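Local coordinates for protein 2-Keto-3-deoxy-(6-phospho-)gluconate aldolase (Thermoproteus tenax, PDB 2R91) that is an aldolase of the dihydrodipicolinate synthetase family, built on a parallel eight-stranded TIM barrel and assembled from four copies of the chain, at residues Y85-G90 and V121-F126; E55-A60 and V67-A72; L127-Y130 and R136-D139; G90-A95 and Q171-N176; R150-T155 and L163-Y168. All coordinates share one frame; numbering follows the deposited sequence.

Contact 1 of 5, residues Y85-G90 and V121-F126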
# COMPACT_ATOMS: atom_id res chain seq x y z
N TYR A 85 4.56 7.56 36.51
CA TYR A 85 3.29 7.78 37.21
C TYR A 85 2.43 6.51 37.27
O TYR A 85 1.91 6.13 38.34
CB TYR A 85 2.49 8.89 36.52
CG TYR A 85 1.26 9.32 37.30
CD1 TYR A 85 1.40 10.06 38.50
CD2 TYR A 85 -0.02 8.99 36.87
CE1 TYR A 85 0.31 10.43 39.23
CE2 TYR A 85 -1.13 9.38 37.60
CZ TYR A 85 -0.94 10.12 38.79
OH TYR A 85 -2.00 10.53 39.53
N ALA A 86 2.27 5.85 36.12
CA ALA A 86 1.49 4.61 36.05
C ALA A 86 2.07 3.56 37.00
O ALA A 86 1.34 2.90 37.74
CB ALA A 86 1.49 4.09 34.61
N GLU A 87 3.38 3.41 36.98
CA GLU A 87 4.04 2.48 37.88
C GLU A 87 3.74 2.79 39.35
O GLU A 87 3.49 1.88 40.15
CB GLU A 87 5.53 2.49 37.64
CG GLU A 87 6.27 1.49 38.54
CD GLU A 87 7.74 1.48 38.23
OE1 GLU A 87 8.39 2.53 38.41
OE2 GLU A 87 8.26 0.46 37.76
N SER A 88 3.74 4.07 39.70
CA SER A 88 3.49 4.47 41.11
C SER A 88 2.05 4.21 41.49
O SER A 88 1.75 3.95 42.67
CB SER A 88 3.83 5.94 41.33
OG SER A 88 2.82 6.79 40.80
N ARG A 89 1.16 4.25 40.49
CA ARG A 89 -0.26 3.95 40.72
C ARG A 89 -0.60 2.45 40.71
O ARG A 89 -1.75 2.06 40.87
CB ARG A 89 -1.14 4.74 39.73
CG ARG A 89 -1.02 6.25 39.91
CD ARG A 89 -1.58 6.63 41.26
NE ARG A 89 -1.60 8.07 41.56
CZ ARG A 89 -0.70 8.70 42.30
NH1 ARG A 89 0.35 8.05 42.77
NH2 ARG A 89 -0.82 10.00 42.54
N GLY A 90 0.41 1.61 40.56
CA GLY A 90 0.21 0.18 40.66
C GLY A 90 -0.14 -0.55 39.35
O GLY A 90 -0.64 -1.68 39.39
N VAL A 121 11.40 2.63 34.11
CA VAL A 121 10.55 1.89 35.04
C VAL A 121 11.09 0.49 35.27
O VAL A 121 11.92 -0.01 34.51
CB VAL A 121 9.07 1.76 34.52
CG1 VAL A 121 8.40 3.16 34.39
CG2 VAL A 121 9.03 1.02 33.15
N SER A 122 10.56 -0.16 36.30
CA SER A 122 10.89 -1.54 36.64
C SER A 122 9.84 -2.51 36.13
O SER A 122 10.17 -3.67 35.84
CB SER A 122 11.01 -1.69 38.16
OG SER A 122 12.01 -0.80 38.62
N ILE A 123 8.59 -2.07 36.06
CA ILE A 123 7.52 -2.94 35.55
C ILE A 123 7.76 -3.20 34.04
O ILE A 123 8.48 -2.46 33.39
CB ILE A 123 6.12 -2.35 35.83
CG1 ILE A 123 5.97 -0.94 35.22
CG2 ILE A 123 5.83 -2.33 37.33
CD1 ILE A 123 4.53 -0.40 35.31
N PRO A 124 7.17 -4.28 33.50
CA PRO A 124 7.34 -4.65 32.08
C PRO A 124 6.87 -3.54 31.13
O PRO A 124 5.85 -2.88 31.39
CB PRO A 124 6.42 -5.87 31.93
CG PRO A 124 6.29 -6.43 33.32
CD PRO A 124 6.29 -5.22 34.21
N VAL A 125 7.63 -3.33 30.07
CA VAL A 125 7.22 -2.44 28.99
C VAL A 125 6.75 -3.28 27.79
O VAL A 125 7.46 -4.18 27.34
CB VAL A 125 8.39 -1.52 28.57
CG1 VAL A 125 8.06 -0.75 27.28
CG2 VAL A 125 8.75 -0.55 29.72
N PHE A 126 5.54 -2.99 27.30
CA PHE A 126 4.94 -3.69 26.14
C PHE A 126 5.09 -2.85 24.90
O PHE A 126 4.91 -1.61 24.94
CB PHE A 126 3.43 -3.89 26.34
CG PHE A 126 3.06 -5.05 27.23
CD1 PHE A 126 3.76 -5.33 28.39
CD2 PHE A 126 1.99 -5.86 26.90
CE1 PHE A 126 3.39 -6.41 29.21
CE2 PHE A 126 1.61 -6.94 27.72
CZ PHE A 126 2.30 -7.21 28.86
O HOH W 1 11.17 1.52 39.46

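Contact 2 of 5, residues E55-A60 and V67-A72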
# COMPACT_ATOMS: atom_id res chain seq x y z
N GLU A 55 -5.25 11.27 34.63
CA GLU A 55 -6.59 11.12 35.21
C GLU A 55 -7.15 9.73 34.92
O GLU A 55 -7.75 9.07 35.76
CB GLU A 55 -7.55 12.17 34.67
CG GLU A 55 -7.21 13.56 35.11
CD GLU A 55 -7.83 14.63 34.23
OE1 GLU A 55 -8.87 14.36 33.62
OE2 GLU A 55 -7.25 15.72 34.11
N LEU A 56 -6.93 9.29 33.69
CA LEU A 56 -7.40 8.00 33.26
C LEU A 56 -6.66 6.86 33.99
O LEU A 56 -7.27 5.89 34.44
CB LEU A 56 -7.25 7.96 31.72
CG LEU A 56 -7.67 6.73 30.96
CD1 LEU A 56 -9.23 6.55 31.10
CD2 LEU A 56 -7.24 6.92 29.49
N THR A 57 -5.35 7.02 34.18
CA THR A 57 -4.57 6.08 34.99
C THR A 57 -5.14 5.96 36.41
O THR A 57 -5.28 4.85 36.95
CB THR A 57 -3.08 6.55 35.09
OG1 THR A 57 -2.47 6.49 33.79
CG2 THR A 57 -2.27 5.72 36.08
N ASP A 58 -5.47 7.09 37.02
CA ASP A 58 -6.02 7.05 38.39
C ASP A 58 -7.35 6.32 38.38
O ASP A 58 -7.61 5.47 39.24
CB ASP A 58 -6.25 8.47 38.93
CG ASP A 58 -4.95 9.21 39.25
OD1 ASP A 58 -3.91 8.58 39.49
OD2 ASP A 58 -4.98 10.45 39.28
N ALA A 59 -8.21 6.65 37.41
CA ALA A 59 -9.55 6.04 37.34
C ALA A 59 -9.46 4.54 37.09
O ALA A 59 -10.18 3.77 37.71
CB ALA A 59 -10.44 6.73 36.25
N ALA A 60 -8.56 4.14 36.19
CA ALA A 60 -8.43 2.72 35.82
C ALA A 60 -7.89 1.92 37.01
O ALA A 60 -8.45 0.88 37.38
CB ALA A 60 -7.49 2.54 34.57
N VAL A 67 -4.08 -3.48 35.43
CA VAL A 67 -4.15 -2.31 34.53
C VAL A 67 -2.84 -2.18 33.79
O VAL A 67 -1.75 -2.25 34.39
CB VAL A 67 -4.44 -0.98 35.34
CG1 VAL A 67 -4.33 0.23 34.44
CG2 VAL A 67 -5.81 -1.01 35.99
N ILE A 68 -2.93 -2.02 32.46
CA ILE A 68 -1.76 -1.64 31.68
C ILE A 68 -2.05 -0.26 31.09
O ILE A 68 -3.14 -0.03 30.56
CB ILE A 68 -1.49 -2.65 30.51
CG1 ILE A 68 -1.19 -4.04 31.07
CG2 ILE A 68 -0.38 -2.14 29.56
CD1 ILE A 68 -1.11 -5.17 29.93
N VAL A 69 -1.09 0.66 31.19
CA VAL A 69 -1.29 2.02 30.70
C VAL A 69 -0.45 2.27 29.43
O VAL A 69 0.77 2.02 29.40
CB VAL A 69 -0.96 3.10 31.81
CG1 VAL A 69 -1.24 4.51 31.31
CG2 VAL A 69 -1.76 2.82 33.09
N GLN A 70 -1.14 2.75 28.40
CA GLN A 70 -0.55 3.17 27.11
C GLN A 70 0.03 4.58 27.31
O GLN A 70 -0.71 5.49 27.63
CB GLN A 70 -1.64 3.27 26.01
CG GLN A 70 -1.31 4.40 24.89
CD GLN A 70 -0.31 3.74 24.21
OE1 GLN A 70 0.71 4.24 23.75
NE2 GLN A 70 -0.49 2.43 24.35
N VAL A 71 1.32 4.76 27.06
CA VAL A 71 1.98 6.03 27.45
C VAL A 71 2.51 6.93 26.30
O VAL A 71 3.08 8.01 26.55
CB VAL A 71 3.12 5.75 28.47
CG1 VAL A 71 2.58 5.03 29.70
CG2 VAL A 71 4.29 4.97 27.80
N ALA A 72 2.32 6.52 25.04
CA ALA A 72 3.00 7.23 23.96
C ALA A 72 2.65 8.72 23.91
O ALA A 72 1.52 9.12 24.13
CB ALA A 72 2.67 6.63 22.60

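Contact 3 of 5, residues L127-Y130 and R136-D139. With SO4 (sulfate ion), chain E.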
# COMPACT_ATOMS: atom_id res chain seq x y z
N LEU A 127 5.38 -3.51 23.78
CA LEU A 127 5.22 -2.86 22.50
C LEU A 127 3.74 -2.91 22.12
O LEU A 127 3.11 -3.96 22.21
CB LEU A 127 6.10 -3.53 21.44
CG LEU A 127 5.72 -3.25 19.98
CD1 LEU A 127 5.99 -1.81 19.53
CD2 LEU A 127 6.40 -4.29 19.05
N TYR A 128 3.16 -1.77 21.77
CA TYR A 128 1.81 -1.71 21.23
C TYR A 128 1.96 -1.34 19.76
O TYR A 128 2.20 -0.17 19.41
CB TYR A 128 0.94 -0.69 22.01
CG TYR A 128 -0.44 -0.37 21.44
CD1 TYR A 128 -1.16 -1.29 20.65
CD2 TYR A 128 -1.05 0.84 21.75
CE1 TYR A 128 -2.43 -0.96 20.14
CE2 TYR A 128 -2.30 1.18 21.25
CZ TYR A 128 -3.00 0.28 20.46
OH TYR A 128 -4.23 0.67 20.01
N ASN A 129 1.84 -2.36 18.91
CA ASN A 129 2.08 -2.25 17.49
C ASN A 129 0.73 -2.12 16.77
O ASN A 129 -0.21 -2.86 17.07
CB ASN A 129 2.88 -3.49 17.03
CG ASN A 129 3.42 -3.38 15.61
OD1 ASN A 129 3.07 -4.19 14.73
ND2 ASN A 129 4.30 -2.44 15.39
N TYR A 130 0.61 -1.15 15.86
CA TYR A 130 -0.64 -0.90 15.17
C TYR A 130 -0.30 -0.20 13.87
O TYR A 130 -0.51 1.01 13.71
CB TYR A 130 -1.58 -0.03 16.04
CG TYR A 130 -3.01 0.07 15.56
CD1 TYR A 130 -3.38 -0.35 14.27
CD2 TYR A 130 -3.99 0.61 16.38
CE1 TYR A 130 -4.70 -0.22 13.83
CE2 TYR A 130 -5.30 0.71 15.95
CZ TYR A 130 -5.64 0.31 14.68
OH TYR A 130 -6.94 0.41 14.27
N ARG A 136 4.02 2.87 10.74
CA ARG A 136 5.22 2.01 10.69
C ARG A 136 4.94 0.75 11.50
O ARG A 136 4.03 0.71 12.33
CB ARG A 136 6.51 2.71 11.23
CG ARG A 136 6.40 3.34 12.65
CD ARG A 136 7.70 4.02 13.12
NE ARG A 136 8.23 4.91 12.08
CZ ARG A 136 7.82 6.15 11.83
NH1 ARG A 136 6.89 6.76 12.62
NH2 ARG A 136 8.36 6.79 10.80
N ASP A 137 5.78 -0.23 11.30
CA ASP A 137 5.70 -1.53 11.97
C ASP A 137 6.98 -1.74 12.77
O ASP A 137 8.07 -1.50 12.27
CB ASP A 137 5.60 -2.63 10.87
CG ASP A 137 5.42 -4.04 11.44
OD1 ASP A 137 4.83 -4.20 12.52
OD2 ASP A 137 5.88 -5.00 10.79
N VAL A 138 6.84 -2.22 14.01
CA VAL A 138 7.97 -2.75 14.75
C VAL A 138 7.73 -4.27 14.85
O VAL A 138 6.98 -4.73 15.73
CB VAL A 138 8.11 -2.09 16.13
CG1 VAL A 138 9.25 -2.73 16.92
CG2 VAL A 138 8.38 -0.56 15.94
N ASP A 139 8.32 -5.02 13.91
CA ASP A 139 7.99 -6.45 13.77
C ASP A 139 8.73 -7.28 14.85
O ASP A 139 9.45 -6.71 15.68
CB ASP A 139 8.19 -6.97 12.32
CG ASP A 139 9.66 -7.06 11.87
OD1 ASP A 139 10.57 -6.80 12.67
OD2 ASP A 139 9.90 -7.40 10.68
S SO4 E . -7.10 -0.91 20.10
O1 SO4 E . -5.79 -1.15 19.44
O2 SO4 E . -7.60 -2.26 20.43
O3 SO4 E . -7.13 0.04 21.20
O4 SO4 E . -8.07 -0.28 19.16
O HOH W 2 3.15 0.15 14.94

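Contact 4 of 5, residues G90-A95 and Q171-N176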
# COMPACT_ATOMS: atom_id res chain seq x y z
N GLY A 90 0.41 1.61 40.56
CA GLY A 90 0.21 0.18 40.66
C GLY A 90 -0.14 -0.55 39.35
O GLY A 90 -0.64 -1.68 39.39
N ALA A 91 0.09 0.10 38.21
CA ALA A 91 -0.11 -0.53 36.89
C ALA A 91 0.78 -1.74 36.83
O ALA A 91 1.95 -1.69 37.26
CB ALA A 91 0.28 0.44 35.76
N GLU A 92 0.30 -2.82 36.24
CA GLU A 92 1.13 -4.00 36.19
C GLU A 92 2.15 -3.91 35.05
O GLU A 92 3.18 -4.58 35.06
CB GLU A 92 0.26 -5.26 36.17
CG GLU A 92 -0.24 -5.71 34.84
CD GLU A 92 -0.96 -7.08 34.93
OE1 GLU A 92 -1.60 -7.39 35.97
OE2 GLU A 92 -0.89 -7.82 33.93
N ALA A 93 1.87 -3.04 34.08
CA ALA A 93 2.79 -2.85 32.96
C ALA A 93 2.49 -1.51 32.30
O ALA A 93 1.43 -0.94 32.53
CB ALA A 93 2.64 -4.00 31.91
N VAL A 94 3.41 -1.00 31.50
CA VAL A 94 3.06 0.12 30.60
C VAL A 94 3.25 -0.35 29.16
O VAL A 94 4.02 -1.28 28.93
CB VAL A 94 3.93 1.37 30.83
CG1 VAL A 94 3.60 1.99 32.23
CG2 VAL A 94 5.41 1.02 30.72
N ALA A 95 2.57 0.29 28.21
CA ALA A 95 2.73 -0.05 26.80
C ALA A 95 2.98 1.23 26.04
O ALA A 95 2.60 2.30 26.50
CB ALA A 95 1.48 -0.74 26.26
N GLN A 171 9.43 -15.54 25.95
CA GLN A 171 9.01 -15.17 27.31
C GLN A 171 8.02 -14.00 27.38
O GLN A 171 7.43 -13.74 28.44
CB GLN A 171 10.24 -14.86 28.16
CG GLN A 171 11.15 -16.08 28.40
CD GLN A 171 10.37 -17.28 28.92
OE1 GLN A 171 9.63 -17.18 29.92
NE2 GLN A 171 10.53 -18.43 28.25
N ALA A 172 7.82 -13.29 26.28
CA ALA A 172 6.90 -12.15 26.27
C ALA A 172 5.46 -12.65 26.31
O ALA A 172 5.16 -13.71 25.77
CB ALA A 172 7.12 -11.31 25.00
N ARG A 173 4.58 -11.87 26.93
CA ARG A 173 3.14 -12.05 26.78
C ARG A 173 2.66 -11.36 25.47
O ARG A 173 2.80 -10.14 25.32
CB ARG A 173 2.41 -11.45 27.97
CG ARG A 173 2.53 -12.24 29.28
CD ARG A 173 2.24 -11.32 30.50
NE ARG A 173 0.90 -10.70 30.45
CZ ARG A 173 0.51 -9.61 31.13
NH1 ARG A 173 1.36 -8.96 31.93
NH2 ARG A 173 -0.73 -9.15 31.01
N VAL A 174 2.10 -12.14 24.56
CA VAL A 174 1.70 -11.66 23.21
C VAL A 174 0.18 -11.74 23.01
O VAL A 174 -0.45 -12.77 23.30
CB VAL A 174 2.49 -12.42 22.09
CG1 VAL A 174 2.06 -11.94 20.71
CG2 VAL A 174 4.01 -12.25 22.27
N TYR A 175 -0.42 -10.63 22.55
CA TYR A 175 -1.86 -10.46 22.36
C TYR A 175 -2.13 -9.91 20.97
O TYR A 175 -1.36 -9.08 20.45
CB TYR A 175 -2.39 -9.40 23.35
CG TYR A 175 -2.10 -9.76 24.78
CD1 TYR A 175 -3.04 -10.40 25.56
CD2 TYR A 175 -0.86 -9.50 25.33
CE1 TYR A 175 -2.77 -10.78 26.86
CE2 TYR A 175 -0.57 -9.85 26.65
CZ TYR A 175 -1.55 -10.48 27.40
OH TYR A 175 -1.27 -10.82 28.71
N ASN A 176 -3.20 -10.36 20.35
CA ASN A 176 -3.64 -9.76 19.10
C ASN A 176 -4.81 -8.82 19.36
O ASN A 176 -5.69 -9.12 20.19
CB ASN A 176 -3.98 -10.84 18.04
CG ASN A 176 -4.49 -10.23 16.75
OD1 ASN A 176 -5.65 -9.89 16.65
ND2 ASN A 176 -3.60 -10.04 15.78

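Contact 5 of 5, residues R150-T155 and L163-Y168. With SO4 (sulfate ion), chain E.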
# COMPACT_ATOMS: atom_id res chain seq x y z
N ARG A 150 8.84 -6.88 26.98
CA ARG A 150 8.37 -8.05 27.72
C ARG A 150 6.89 -8.40 27.41
O ARG A 150 6.27 -9.26 28.04
CB ARG A 150 8.61 -7.84 29.23
CG ARG A 150 10.13 -7.87 29.56
CD ARG A 150 10.49 -7.24 30.88
NE ARG A 150 10.09 -8.08 32.00
CZ ARG A 150 10.02 -7.67 33.27
NH1 ARG A 150 10.32 -6.41 33.62
NH2 ARG A 150 9.64 -8.54 34.19
N GLY A 151 6.35 -7.72 26.41
CA GLY A 151 4.97 -7.93 26.06
C GLY A 151 4.67 -7.24 24.75
O GLY A 151 5.34 -6.26 24.39
N VAL A 152 3.68 -7.76 24.02
CA VAL A 152 3.31 -7.16 22.73
C VAL A 152 1.80 -7.16 22.55
O VAL A 152 1.12 -8.18 22.79
CB VAL A 152 4.01 -7.89 21.53
CG1 VAL A 152 3.72 -7.18 20.20
CG2 VAL A 152 5.52 -7.99 21.74
N LYS A 153 1.25 -6.02 22.13
CA LYS A 153 -0.13 -5.99 21.67
C LYS A 153 -0.05 -5.63 20.22
O LYS A 153 0.45 -4.56 19.89
CB LYS A 153 -0.97 -4.94 22.39
CG LYS A 153 -2.38 -4.70 21.71
CD LYS A 153 -3.09 -3.46 22.30
CE LYS A 153 -4.51 -3.10 21.75
NZ LYS A 153 -4.97 -3.72 20.45
N ASP A 154 -0.50 -6.54 19.34
CA ASP A 154 -0.36 -6.35 17.89
C ASP A 154 -1.76 -6.19 17.32
O ASP A 154 -2.53 -7.17 17.19
CB ASP A 154 0.40 -7.55 17.30
CG ASP A 154 0.87 -7.32 15.84
OD1 ASP A 154 1.07 -6.16 15.43
OD2 ASP A 154 1.01 -8.33 15.09
N THR A 155 -2.14 -4.95 17.04
CA THR A 155 -3.45 -4.67 16.46
C THR A 155 -3.23 -4.77 14.96
O THR A 155 -2.75 -3.84 14.33
CB THR A 155 -4.07 -3.30 16.90
OG1 THR A 155 -4.34 -3.35 18.31
CG2 THR A 155 -5.41 -3.07 16.20
N LEU A 163 1.98 -13.99 15.78
CA LEU A 163 2.62 -15.23 16.22
C LEU A 163 4.14 -15.09 16.20
O LEU A 163 4.82 -15.63 17.05
CB LEU A 163 2.18 -16.42 15.33
CG LEU A 163 0.83 -17.05 15.73
CD1 LEU A 163 0.22 -17.87 14.57
CD2 LEU A 163 1.01 -17.94 16.98
N ALA A 164 4.67 -14.39 15.22
CA ALA A 164 6.11 -14.22 15.14
C ALA A 164 6.73 -13.61 16.41
O ALA A 164 7.87 -13.91 16.74
CB ALA A 164 6.49 -13.40 13.90
N TYR A 165 5.97 -12.79 17.16
CA TYR A 165 6.52 -12.26 18.43
C TYR A 165 6.74 -13.36 19.45
O TYR A 165 7.69 -13.33 20.22
CB TYR A 165 5.63 -11.18 19.05
CG TYR A 165 5.47 -9.93 18.22
CD1 TYR A 165 6.48 -8.95 18.19
CD2 TYR A 165 4.31 -9.70 17.51
CE1 TYR A 165 6.34 -7.80 17.46
CE2 TYR A 165 4.15 -8.54 16.76
CZ TYR A 165 5.18 -7.59 16.75
OH TYR A 165 5.03 -6.46 16.01
N LYS A 166 5.84 -14.34 19.47
CA LYS A 166 5.99 -15.49 20.34
C LYS A 166 7.23 -16.31 19.94
O LYS A 166 7.90 -16.89 20.77
CB LYS A 166 4.74 -16.35 20.22
CG LYS A 166 4.38 -17.12 21.43
CD LYS A 166 3.22 -16.42 22.12
CE LYS A 166 3.40 -16.53 23.64
NZ LYS A 166 3.00 -17.87 24.02
N ARG A 167 7.54 -16.33 18.65
CA ARG A 167 8.70 -17.04 18.16
C ARG A 167 10.01 -16.36 18.56
O ARG A 167 10.95 -17.01 19.03
CB ARG A 167 8.60 -17.19 16.64
CG ARG A 167 9.74 -17.94 15.97
CD ARG A 167 9.53 -17.87 14.46
NE ARG A 167 10.81 -17.79 13.77
CZ ARG A 167 11.01 -17.19 12.61
NH1 ARG A 167 10.01 -16.56 11.97
NH2 ARG A 167 12.21 -17.24 12.09
N TYR A 168 10.07 -15.04 18.37
CA TYR A 168 11.30 -14.28 18.68
C TYR A 168 11.44 -13.91 20.13
O TYR A 168 12.56 -13.68 20.61
CB TYR A 168 11.39 -13.00 17.84
CG TYR A 168 11.89 -13.20 16.41
CD1 TYR A 168 11.05 -13.68 15.43
CD2 TYR A 168 13.20 -12.90 16.07
CE1 TYR A 168 11.49 -13.86 14.14
CE2 TYR A 168 13.65 -13.07 14.77
CZ TYR A 168 12.79 -13.57 13.81
OH TYR A 168 13.22 -13.73 12.51
S SO4 E . -7.10 -0.91 20.10
O1 SO4 E . -5.79 -1.15 19.44
O2 SO4 E . -7.60 -2.26 20.43
O3 SO4 E . -7.13 0.04 21.20
O4 SO4 E . -8.07 -0.28 19.16

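Contact 1 of 5, residues Y85-G90 and V121-F126
Glu87, on the last turn of helix 76-88, reaches across to the loop 121-124 and spends one carboxylate oxygen on two consecutive backbone amides. Its OE2 accepts from Ser122 N at 2.8 Å through the syn lone pair, and from Ile123 N at 3.1 Å, a donor that comes in nearly along the C-O axis. The second oxygen works through a water, which donates to Glu87 OE1 and lies 2.6 Å from Ser122 OG. With CG anti to the backbone N (chi1 -179°) and the chain extended beyond it, the carboxylate is carried far enough from the helix to meet these groups. Ile123 runs past this chain in the opposite direction: its CD1 lies 3.8 Å from Glu87 CB, so methyl and methylene groups pack beside the polar bonds. Val121 CB adds a flank, 3.6 Å from Glu87 OE2. The contact lies at the surface, joining the C-terminal end of helix 76-88 to the loop that leads from helix 107-120 into strand 125-129. On the barrel side Ala86 packs on Val94 and Val69 of strands 93-96 and 67-70, while Tyr85 and Arg89 lean on helix 50-63.

Contact 2 of 5, residues E55-A60 and V67-A72
The second beta-alpha-beta unit of the barrel, strand 35-38, helix 50-63 and strand 67-70, brings the inner side of its helix down on the outer side of the strand that follows it. Two pairs carry the contact, Thr57 with Val69 and Ala60 with Val67, and they lie about one helical turn apart, matching alternate residues of the strand. Thr57 crosses Val69 at about a right angle, setting its OG1 3.4 Å from Val69 CG1 and 3.8 Å from Val69 CG2. In Thr57 the hydroxyl stands beside the backbone N and opposite the carbonyl carbon (chi1 -66°); there it bonds back to Lys53 O in the preceding turn, so a buried polar atom is satisfied within the helix while it rests against valine methyls. Thr57 CG2 is turned anti to the backbone N and also approaches Val69, 4.2 Å from its CG2. At the other pair, Ala60 CB meets Val67 CG1 at 3.9 Å, whereas Val67 CG2 lies against the helix backbone, 3.5 Å from Ala60 O. The CA atoms of Ala60 and Val67 are here 6.7 Å apart. Leu82 and Tyr85 of helix 76-88 also touch Thr57, and Ala86 touches Val69, so helix 76-88 packs against the same pair from the next unit. A helix packed on the outer face of the strand that follows it is the arrangement of the right-handed beta-alpha-beta crossover, the repeating element of the TIM barrel.

Contact 3 of 5, residues L127-Y130 and R136-D139
Leu127 and Val138 make the apolar half of this contact, and Asn129 with Asp137 the polar half. Leu127 holds CG anti to the backbone N (chi1 162°), which throws its two methyls across the gap: CD2 lies 3.9 Å from Val138 CG1 and 3.4 Å from Val138 O, and CD1 lies 4.0 Å from Val138 CB. The two side chains cross obliquely. Asn129 sends its amide the same way, toward the backbone of Asp137 and Val138. From the other segment Asp137 also has CG anti to the backbone N (chi1 -176°), and this carries its carboxylate toward Asn129. The amide plane stands 44° from the carboxylate plane, and Asn129 OD1 is modelled 2.8 Å from Asp137 OD1; the amide has probably been built turned over, so which of its ends meets the carboxylate is doubtful. The other oxygen of Asp137, OD2, is bonded to His161 of helix 159-168. A water links the segments beyond Asn129, accepting from Tyr130 N at 3.0 Å and donating to Arg136 O at 2.8 Å. Alternation along the strand points Tyr128 to the inside of the barrel, where its OH donates a very short bond, 2.5 Å, to O1 of a bound sulfate, an ion probably from the crystallisation liquor; that oxygen lies at the ring edge, near its plane. The strand end is therefore two-sided: hydroxyl chemistry faces the anion inside, while outside an apolar pair and the polar groups of Asn129 and Asp137 lie between the strand end and the loop before helix 140-146.

Contact 4 of 5, residues G90-A95 and Q171-N176
The guanidinium of Arg173 is engaged at its edge by Tyr175 OH, nearly in its plane, and obliquely by Glu92 OE2, beside NH1 and NH2. At the edge, NE and NH2 grip the one hydroxyl oxygen side-on: NE donates to Tyr175 OH at 2.8 Å and NH2 at 2.9 Å, the oxygen only 13° out of the guanidinium plane. NE in turn lies in the plane of the Tyr175 ring, at its edge. Across the contact, Glu92 OE2 takes weak bonds from both NH1 and NH2 of Arg173 at 3.2 Å, bent to 130° at each hydrogen, within a salt bridge. The carboxylate plane is turned 73° from the guanidinium, so the two groups do not face each other as a flat double-bonded pair; a single oxygen sits between the two nitrogens. Glu92 has CG wedged between the backbone N and the carbonyl carbon and then extends, whereas the chain of Arg173 is bent at chi3, which brings its head round toward Tyr175. Phe126 and Ile68, both inward residues of neighbouring strands, touch the arginine. Glu92, just before strand 93-96, and Arg173, at the start of strand 173-176, meet across the N-terminal end of the barrel. Tyr175 OH bonds further to Glu2, and Glu92 OE2 forms a second salt bridge, to Arg66. Glu92 OE2 is thus shared by Arg66 and Arg173, so one carboxylate oxygen probably balances part of both positive charges, while the bond pair from Arg173 fixes the tyrosine hydroxyl.

Contact 5 of 5, residues R150-T155 and L163-Y168
Strand 149-154 and helix 159-168, the first two elements of a beta-alpha-beta unit in the TIM barrel, are joined chiefly through Tyr165, which meets Val152 and Asp154. The apolar part is a CH-pi contact: Val152 CG1 sits over one face of the Tyr165 ring, 3.5 Å from its centroid and only 3° off the ring normal. Val152 CG2 comes down nearer the rim, 3.8 Å from Tyr165 CD1. Val152 keeps CG1 anti to the backbone N (chi1 -175°), and this leaves both methyls directed at the ring. The hydroxyl of Tyr165 is hydrogen-bonded to Val138 O, in the loop before helix 140-146. Contacts with the anion belong to the other side of the strand. There the Lys153 side chain starts off away from the helix, and its NZ is modelled beside a bound sulfate, shared with Thr155; the modelled Lys153 NZ and Thr155 OG1 are too close together, so the exact bonds are doubtful. On the outer surface of the helix, Arg167 makes a salt bridge to Glu232 of a neighbouring subunit. The polar part of the contact lies at the ring edge. The carboxylate of Asp154 has its own hydrogen-bond partners in Thr162, His161 and Asn156, which hold it in place beside the tyrosine. Its plane is turned 79° from the ring, and it meets a C-H edge: Asp154 OD2 lies in the ring plane, 3.6 Å from Tyr165 CE2.

How the contacts relate
All five contacts belong to one closed parallel barrel and follow strands 67-70, 93-96, 125-129, 149-154 and 173-176, which are successive neighbours in it. Contact 2 comes first along the chain, then contact 1, contact 3 and contact 5; contact 4 spans the widest interval, enclosing contacts 3 and 5 and crossing contact 1, with which it shares Gly90. Centres of contacts 1 and 2 are about 10 Å apart and joined through Asp58, bound by Tyr85 and Arg89. Contacts 3 and 5, also about 10 Å apart, meet at the bond of Tyr165 to Val138 and at one sulfate. Contacts 1, 2, 3 and 5 thus lie outside the barrel wall, while contact 4 crosses its interior.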